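Local coordinates for Mgp-operon protein 3 (Mycoplasma pneumoniae, PDB 6RJ1) that probably takes part in adhesion of the bacterium to host cells as a surface-exposed adhesin, likely through binding of sugars, at residues A[470-482]-A[487-499]. Numbering follows the deposited sequence.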
ATOM      1  N   SER A 470      -4.595   5.658   2.271  1.00 65.03           N
ATOM      2  CA  SER A 470      -5.411   4.622   1.636  1.00 65.16           C
ATOM      3  C   SER A 470      -4.595   3.419   1.175  1.00 69.26           C
ATOM      4  O   SER A 470      -3.362   3.460   1.186  1.00 69.12           O
ATOM      5  CB  SER A 470      -6.244   5.205   0.491  1.00 68.94           C
ATOM      6  OG  SER A 470      -5.476   5.543  -0.653  1.00 76.96           O
ATOM      7  N   ASP A 471      -5.291   2.343   0.808  1.00 66.85           N
ATOM      8  CA  ASP A 471      -4.693   1.108   0.301  1.00 68.28           C
ATOM      9  C   ASP A 471      -4.472   1.132  -1.211  1.00 72.32           C
ATOM     10  O   ASP A 471      -3.851   0.208  -1.746  1.00 72.73           O
ATOM     11  CB  ASP A 471      -5.532  -0.140   0.696  1.00 70.95           C
ATOM     12  CG  ASP A 471      -7.050  -0.016   0.630  1.00 85.51           C
ATOM     13  OD1 ASP A 471      -7.564   0.518  -0.384  1.00 86.72           O
ATOM     14  OD2 ASP A 471      -7.725  -0.478   1.583  1.00 91.82           O
ATOM     15  N   ARG A 472      -4.948   2.181  -1.901  1.00 67.43           N
ATOM     16  CA  ARG A 472      -4.814   2.205  -3.343  1.00 67.24           C
ATOM     17  C   ARG A 472      -3.829   3.240  -3.869  1.00 70.67           C
ATOM     18  O   ARG A 472      -3.424   3.126  -5.025  1.00 71.26           O
ATOM     19  CB  ARG A 472      -6.179   2.329  -4.023  1.00 69.21           C
ATOM     20  CG  ARG A 472      -6.338   1.263  -5.104  1.00 77.42           C
ATOM     21  CD  ARG A 472      -7.601   0.468  -4.932  1.00 75.87           C
ATOM     22  NE  ARG A 472      -8.698   1.037  -5.707  1.00 81.66           N
ATOM     23  CZ  ARG A 472      -9.719   1.693  -5.171  1.00104.15           C
ATOM     24  NH1 ARG A 472     -10.683   2.176  -5.944  1.00 94.55           N
ATOM     25  NH2 ARG A 472      -9.793   1.862  -3.856  1.00 95.34           N
ATOM     26  N   VAL A 473      -3.418   4.228  -3.039  1.00 64.88           N
ATOM     27  CA  VAL A 473      -2.417   5.250  -3.405  1.00 62.19           C
ATOM     28  C   VAL A 473      -1.343   5.258  -2.298  1.00 64.61           C
ATOM     29  O   VAL A 473      -1.718   5.243  -1.122  1.00 63.53           O
ATOM     30  CB  VAL A 473      -3.042   6.659  -3.626  1.00 64.56           C
ATOM     31  CG1 VAL A 473      -1.982   7.720  -3.884  1.00 64.00           C
ATOM     32  CG2 VAL A 473      -4.053   6.653  -4.759  1.00 64.22           C
ATOM     33  N   PRO A 474      -0.018   5.271  -2.635  1.00 61.36           N
ATOM     34  CA  PRO A 474       1.008   5.297  -1.572  1.00 60.48           C
ATOM     35  C   PRO A 474       0.971   6.589  -0.758  1.00 62.77           C
ATOM     36  O   PRO A 474       0.643   7.652  -1.289  1.00 61.75           O
ATOM     37  CB  PRO A 474       2.321   5.141  -2.345  1.00 61.96           C
ATOM     38  CG  PRO A 474       2.027   5.657  -3.700  1.00 65.70           C
ATOM     39  CD  PRO A 474       0.613   5.267  -3.975  1.00 61.78           C
ATOM     40  N   SER A 475       1.243   6.473   0.547  1.00 58.60           N
ATOM     41  CA  SER A 475       1.248   7.591   1.478  1.00 57.18           C
ATOM     42  C   SER A 475       2.633   7.741   2.098  1.00 61.14           C
ATOM     43  O   SER A 475       3.240   6.753   2.502  1.00 60.75           O
ATOM     44  CB  SER A 475       0.159   7.429   2.534  1.00 60.25           C
ATOM     45  OG  SER A 475       0.336   6.269   3.325  1.00 68.97           O
ATOM     46  N   LEU A 476       3.135   8.981   2.141  1.00 57.84           N
ATOM     47  CA  LEU A 476       4.459   9.326   2.632  1.00 57.26           C
ATOM     48  C   LEU A 476       4.491   9.748   4.098  1.00 61.31           C
ATOM     49  O   LEU A 476       5.574   9.900   4.678  1.00 61.48           O
ATOM     50  CB  LEU A 476       5.067  10.416   1.726  1.00 57.26           C
ATOM     51  CG  LEU A 476       5.821   9.948   0.466  1.00 62.19           C
ATOM     52  CD1 LEU A 476       4.880   9.329  -0.583  1.00 62.87           C
ATOM     53  CD2 LEU A 476       6.542  11.098  -0.173  1.00 63.31           C
ATOM     54  N   TRP A 477       3.315   9.933   4.705  1.00 58.04           N
ATOM     55  CA  TRP A 477       3.211  10.375   6.097  1.00 58.09           C
ATOM     56  C   TRP A 477       1.966   9.833   6.803  1.00 62.24           C
ATOM     57  O   TRP A 477       1.086   9.255   6.159  1.00 62.10           O
ATOM     58  CB  TRP A 477       3.275  11.912   6.174  1.00 56.94           C
ATOM     59  CG  TRP A 477       2.265  12.587   5.297  1.00 57.90           C
ATOM     60  CD1 TRP A 477       0.929  12.730   5.543  1.00 60.88           C
ATOM     61  CD2 TRP A 477       2.508  13.190   4.017  1.00 57.40           C
ATOM     62  NE1 TRP A 477       0.328  13.409   4.508  1.00 60.46           N
ATOM     63  CE2 TRP A 477       1.272  13.693   3.550  1.00 61.52           C
ATOM     64  CE3 TRP A 477       3.656  13.379   3.230  1.00 58.42           C
ATOM     65  CZ2 TRP A 477       1.150  14.357   2.325  1.00 60.43           C
ATOM     66  CZ3 TRP A 477       3.533  14.030   2.011  1.00 59.95           C
ATOM     67  CH2 TRP A 477       2.291  14.505   1.568  1.00 60.61           C
ATOM     68  N   TYR A 478       1.902  10.015   8.132  1.00 58.92           N
ATOM     69  CA  TYR A 478       0.785   9.564   8.970  1.00 59.02           C
ATOM     70  C   TYR A 478       0.642  10.481  10.177  1.00 63.83           C
ATOM     71  O   TYR A 478       1.598  11.150  10.550  1.00 63.94           O
ATOM     72  CB  TYR A 478       0.987   8.102   9.412  1.00 60.00           C
ATOM     73  CG  TYR A 478       2.210   7.884  10.281  1.00 61.02           C
ATOM     74  CD1 TYR A 478       3.478   7.764   9.718  1.00 61.72           C
ATOM     75  CD2 TYR A 478       2.095   7.778  11.666  1.00 62.04           C
ATOM     76  CE1 TYR A 478       4.603   7.561  10.510  1.00 62.14           C
ATOM     77  CE2 TYR A 478       3.215   7.574  12.469  1.00 63.29           C
ATOM     78  CZ  TYR A 478       4.467   7.458  11.885  1.00 71.67           C
ATOM     79  OH  TYR A 478       5.574   7.247  12.668  1.00 73.73           O
ATOM     80  N   TRP A 479      -0.532  10.499  10.797  1.00 60.95           N
ATOM     81  CA  TRP A 479      -0.778  11.356  11.950  1.00 61.11           C
ATOM     82  C   TRP A 479      -0.895  10.616  13.262  1.00 64.92           C
ATOM     83  O   TRP A 479      -1.402   9.504  13.297  1.00 64.26           O
ATOM     84  CB  TRP A 479      -2.053  12.179  11.737  1.00 59.68           C
ATOM     85  CG  TRP A 479      -1.841  13.391  10.897  1.00 60.71           C
ATOM     86  CD1 TRP A 479      -1.498  14.637  11.328  1.00 63.69           C
ATOM     87  CD2 TRP A 479      -1.953  13.474   9.470  1.00 60.68           C
ATOM     88  NE1 TRP A 479      -1.382  15.495  10.256  1.00 63.38           N
ATOM     89  CE2 TRP A 479      -1.681  14.812   9.104  1.00 64.73           C
ATOM     90  CE3 TRP A 479      -2.263  12.546   8.460  1.00 62.08           C
ATOM     91  CZ2 TRP A 479      -1.705  15.243   7.774  1.00 63.99           C
ATOM     92  CZ3 TRP A 479      -2.289  12.977   7.144  1.00 63.72           C
ATOM     93  CH2 TRP A 479      -2.013  14.309   6.811  1.00 64.41           C
ATOM     94  N   VAL A 480      -0.416  11.247  14.332  1.00 61.50           N
ATOM     95  CA  VAL A 480      -0.555  10.861  15.732  1.00 62.09           C
ATOM     96  C   VAL A 480      -0.875  12.215  16.401  1.00 70.42           C
ATOM     97  O   VAL A 480       0.014  13.065  16.566  1.00 69.74           O
ATOM     98  CB  VAL A 480       0.661  10.141  16.382  1.00 64.63           C
ATOM     99  CG1 VAL A 480       0.407   9.904  17.873  1.00 64.36           C
ATOM    100  CG2 VAL A 480       0.973   8.826  15.686  1.00 63.69           C
ATOM    101  N   VAL A 481      -2.162  12.452  16.664  1.00 69.83           N
ATOM    102  CA  VAL A 481      -2.630  13.720  17.228  1.00 70.80           C
ATOM    103  C   VAL A 481      -3.312  13.520  18.569  1.00 77.99           C
ATOM    104  O   VAL A 481      -3.875  12.458  18.828  1.00 77.56           O
ATOM    105  CB  VAL A 481      -3.527  14.528  16.236  1.00 74.38           C
ATOM    106  CG1 VAL A 481      -2.730  15.031  15.045  1.00 74.11           C
ATOM    107  CG2 VAL A 481      -4.729  13.713  15.766  1.00 74.19           C
ATOM    108  N   GLY A 482      -3.256  14.547  19.405  1.00 77.24           N
ATOM    109  CA  GLY A 482      -3.926  14.543  20.697  1.00 78.04           C
ATOM    110  C   GLY A 482      -5.352  15.017  20.516  1.00 84.98           C
ATOM    111  O   GLY A 482      -5.622  15.887  19.677  1.00 85.11           O
ATOM    112  N   SER A 487      -4.619  21.219  16.364  1.00 76.30           N
ATOM    113  CA  SER A 487      -4.037  20.710  15.126  1.00 75.15           C
ATOM    114  C   SER A 487      -2.840  19.802  15.447  1.00 76.40           C
ATOM    115  O   SER A 487      -2.401  19.733  16.597  1.00 76.27           O
ATOM    116  CB  SER A 487      -3.624  21.865  14.209  1.00 78.83           C
ATOM    117  OG  SER A 487      -2.223  21.995  14.022  1.00 89.35           O
ATOM    118  N   GLY A 488      -2.329  19.125  14.425  1.00 70.26           N
ATOM    119  CA  GLY A 488      -1.180  18.245  14.555  1.00 68.83           C
ATOM    120  C   GLY A 488      -0.542  17.942  13.223  1.00 69.44           C
ATOM    121  O   GLY A 488      -1.243  17.597  12.270  1.00 69.96           O
ATOM    122  N   LYS A 489       0.791  18.092  13.146  1.00 63.02           N
ATOM    123  CA  LYS A 489       1.588  17.815  11.946  1.00 61.13           C
ATOM    124  C   LYS A 489       1.739  16.313  11.794  1.00 64.30           C
ATOM    125  O   LYS A 489       1.698  15.582  12.796  1.00 65.22           O
ATOM    126  CB  LYS A 489       2.982  18.451  12.042  1.00 62.27           C
ATOM    127  CG  LYS A 489       3.002  19.966  11.944  1.00 65.09           C
ATOM    128  CD  LYS A 489       4.347  20.516  12.379  1.00 70.26           C
ATOM    129  CE  LYS A 489       4.341  22.020  12.363  1.00 80.17           C
ATOM    130  NZ  LYS A 489       5.692  22.580  12.598  1.00 95.11           N
ATOM    131  N   ALA A 490       1.906  15.850  10.542  1.00 57.62           N
ATOM    132  CA  ALA A 490       2.101  14.441  10.239  1.00 55.64           C
ATOM    133  C   ALA A 490       3.552  14.035  10.497  1.00 58.53           C
ATOM    134  O   ALA A 490       4.458  14.886  10.517  1.00 57.60           O
ATOM    135  CB  ALA A 490       1.742  14.177   8.787  1.00 56.20           C
ATOM    136  N   THR A 491       3.766  12.730  10.693  1.00 55.02           N
ATOM    137  CA  THR A 491       5.082  12.113  10.866  1.00 54.94           C
ATOM    138  C   THR A 491       5.435  11.485   9.523  1.00 58.82           C
ATOM    139  O   THR A 491       4.601  10.802   8.935  1.00 57.48           O
ATOM    140  CB  THR A 491       5.046  11.034  11.966  1.00 62.53           C
ATOM    141  OG1 THR A 491       4.386  11.545  13.123  1.00 64.44           O
ATOM    142  CG2 THR A 491       6.437  10.506  12.327  1.00 56.82           C
ATOM    143  N   TRP A 492       6.667  11.712   9.043  1.00 56.91           N
ATOM    144  CA  TRP A 492       7.151  11.140   7.787  1.00 56.38           C
ATOM    145  C   TRP A 492       7.405   9.649   7.949  1.00 58.52           C
ATOM    146  O   TRP A 492       7.991   9.245   8.955  1.00 57.82           O
ATOM    147  CB  TRP A 492       8.467  11.813   7.379  1.00 55.30           C
ATOM    148  CG  TRP A 492       8.323  13.244   6.977  1.00 56.41           C
ATOM    149  CD1 TRP A 492       8.571  14.342   7.745  1.00 59.35           C
ATOM    150  CD2 TRP A 492       7.930  13.731   5.690  1.00 56.35           C
ATOM    151  NE1 TRP A 492       8.352  15.486   7.017  1.00 59.05           N
ATOM    152  CE2 TRP A 492       7.949  15.141   5.752  1.00 60.46           C
ATOM    153  CE3 TRP A 492       7.567  13.111   4.483  1.00 57.70           C
ATOM    154  CZ2 TRP A 492       7.625  15.943   4.653  1.00 59.75           C
ATOM    155  CZ3 TRP A 492       7.229  13.906   3.400  1.00 59.27           C
ATOM    156  CH2 TRP A 492       7.264  15.304   3.489  1.00 59.94           C
ATOM    157  N   TRP A 493       7.011   8.836   6.948  1.00 54.69           N
ATOM    158  CA  TRP A 493       7.305   7.401   6.963  1.00 54.54           C
ATOM    159  C   TRP A 493       8.822   7.162   6.824  1.00 61.77           C
ATOM    160  O   TRP A 493       9.354   6.234   7.442  1.00 61.91           O
ATOM    161  CB  TRP A 493       6.539   6.653   5.870  1.00 52.34           C
ATOM    162  CG  TRP A 493       5.148   6.253   6.261  1.00 52.51           C
ATOM    163  CD1 TRP A 493       3.989   6.617   5.644  1.00 55.02           C
ATOM    164  CD2 TRP A 493       4.772   5.399   7.354  1.00 52.36           C
ATOM    165  NE1 TRP A 493       2.914   6.040   6.273  1.00 54.20           N
ATOM    166  CE2 TRP A 493       3.365   5.283   7.326  1.00 55.96           C
ATOM    167  CE3 TRP A 493       5.494   4.701   8.347  1.00 53.49           C
ATOM    168  CZ2 TRP A 493       2.658   4.527   8.272  1.00 55.38           C
ATOM    169  CZ3 TRP A 493       4.797   3.938   9.271  1.00 54.79           C
ATOM    170  CH2 TRP A 493       3.395   3.866   9.240  1.00 55.39           C
ATOM    171  N   ALA A 494       9.512   8.038   6.052  1.00 59.66           N
ATOM    172  CA  ALA A 494      10.960   8.013   5.826  1.00 60.14           C
ATOM    173  C   ALA A 494      11.742   8.255   7.117  1.00 64.96           C
ATOM    174  O   ALA A 494      12.932   7.943   7.176  1.00 65.35           O
ATOM    175  CB  ALA A 494      11.350   9.043   4.771  1.00 60.81           C
ATOM    176  N   LYS A 495      11.084   8.832   8.136  1.00 61.67           N
ATOM    177  CA  LYS A 495      11.667   9.098   9.456  1.00 61.09           C
ATOM    178  C   LYS A 495      11.138   8.080  10.497  1.00 64.72           C
ATOM    179  O   LYS A 495      11.415   8.222  11.690  1.00 63.82           O
ATOM    180  CB  LYS A 495      11.402  10.543   9.891  1.00 62.72           C
ATOM    181  CG  LYS A 495      12.327  11.555   9.236  1.00 73.03           C
ATOM    182  CD  LYS A 495      11.887  12.998   9.463  1.00 83.78           C
ATOM    183  CE  LYS A 495      12.371  13.580  10.769  1.00106.29           C
ATOM    184  NZ  LYS A 495      12.256  15.067  10.794  1.00120.76           N
ATOM    185  N   THR A 496      10.382   7.049  10.034  1.00 60.42           N
ATOM    186  CA  THR A 496       9.861   5.977  10.882  1.00 59.76           C
ATOM    187  C   THR A 496      10.529   4.668  10.477  1.00 64.50           C
ATOM    188  O   THR A 496      10.153   4.050   9.475  1.00 64.43           O
ATOM    189  CB  THR A 496       8.326   5.912  10.870  1.00 63.74           C
ATOM    190  OG1 THR A 496       7.786   7.211  11.092  1.00 62.74           O
ATOM    191  CG2 THR A 496       7.784   4.958  11.920  1.00 60.86           C
ATOM    192  N   GLU A 497      11.553   4.276  11.246  1.00 60.97           N
ATOM    193  CA  GLU A 497      12.319   3.056  11.050  1.00 60.64           C
ATOM    194  C   GLU A 497      11.510   1.885  11.605  1.00 64.25           C
ATOM    195  O   GLU A 497      11.091   1.901  12.764  1.00 64.00           O
ATOM    196  CB  GLU A 497      13.690   3.173  11.730  1.00 62.17           C
ATOM    197  CG  GLU A 497      14.700   2.101  11.348  1.00 77.35           C
ATOM    198  CD  GLU A 497      15.902   2.065  12.276  1.00108.27           C
ATOM    199  OE1 GLU A 497      15.781   1.506  13.391  1.00 95.99           O
ATOM    200  OE2 GLU A 497      16.963   2.609  11.892  1.00107.56           O
ATOM    201  N   LEU A 498      11.249   0.896  10.753  1.00 60.76           N
ATOM    202  CA  LEU A 498      10.483  -0.288  11.123  1.00 59.85           C
ATOM    203  C   LEU A 498      11.399  -1.498  11.189  1.00 63.45           C
ATOM    204  O   LEU A 498      12.505  -1.479  10.638  1.00 61.82           O
ATOM    205  CB  LEU A 498       9.344  -0.544  10.108  1.00 59.41           C
ATOM    206  CG  LEU A 498       8.318   0.583   9.894  1.00 63.27           C
ATOM    207  CD1 LEU A 498       7.315   0.213   8.854  1.00 62.42           C
ATOM    208  CD2 LEU A 498       7.582   0.943  11.176  1.00 65.01           C
ATOM    209  N   ASN A 499      10.953  -2.531  11.905  1.00 60.23           N
ATOM    210  CA  ASN A 499      11.658  -3.797  11.985  1.00 60.26           C
ATOM    211  C   ASN A 499      11.141  -4.602  10.797  1.00 64.16           C
ATOM    212  O   ASN A 499       9.928  -4.764  10.632  1.00 64.63           O
ATOM    213  CB  ASN A 499      11.376  -4.499  13.308  1.00 61.16           C
ATOM    214  CG  ASN A 499      12.142  -5.778  13.548  1.00 74.70           C
ATOM    215  OD1 ASN A 499      12.766  -6.370  12.659  1.00 70.34           O
ATOM    216  ND2 ASN A 499      12.102  -6.241  14.775  1.00 65.24           N
TER
HETATM  217  O   HOH W   1       0.035   6.764   5.913  1.00 58.81           O
HETATM  218  O   HOH W   2       8.060   9.384   3.890  1.00 57.56           O
HETATM  219  O   HOH W   3       1.820  12.852  13.728  1.00 56.12           O
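Tyr478 and Thr491 form a hydrogen-bonded antiparallel pair in a β-hairpin: Tyr478 N donates to Thr491 O (2.9 Å), and Thr491 N returns a nearly linear bond to Tyr478 O (2.7 Å). The tyrosine's CB and CG lie near Trp493 CZ2, and a chi1 of 63°, CG between backbone N and carbonyl carbon, brings the phenol between Trp493 and Thr491. CD1 sits over the centre of the Trp493 indole, 3.4 Å from its CE2; the planes meet obliquely at 34°. Over the opposite face of the Tyr478 ring, Thr491 CB makes a CH-pi contact, 3.9 Å from the Tyr478 centroid, with CE2 and CZ against it (3.6 Å from CZ). CE1 approaches Thr496 OG1 (3.3 Å), and at the tip OH donates to this oxygen (2.7 Å), which lies at the ring edge and itself donates to Trp492 O. On the other sheet face, the non-hydrogen-bonded pair Trp477 and Trp492 packs offset edge-to-face, Trp477 edge toward Trp492 face, planes at 88°. Strand 477-482 lies between 464-468 and 487-492 in a mixed sheet, 487-492 in turn pairs in parallel with 125-135, and helix 701-712 packs on Tyr478 through Ala707 and on Thr491 through Asn710.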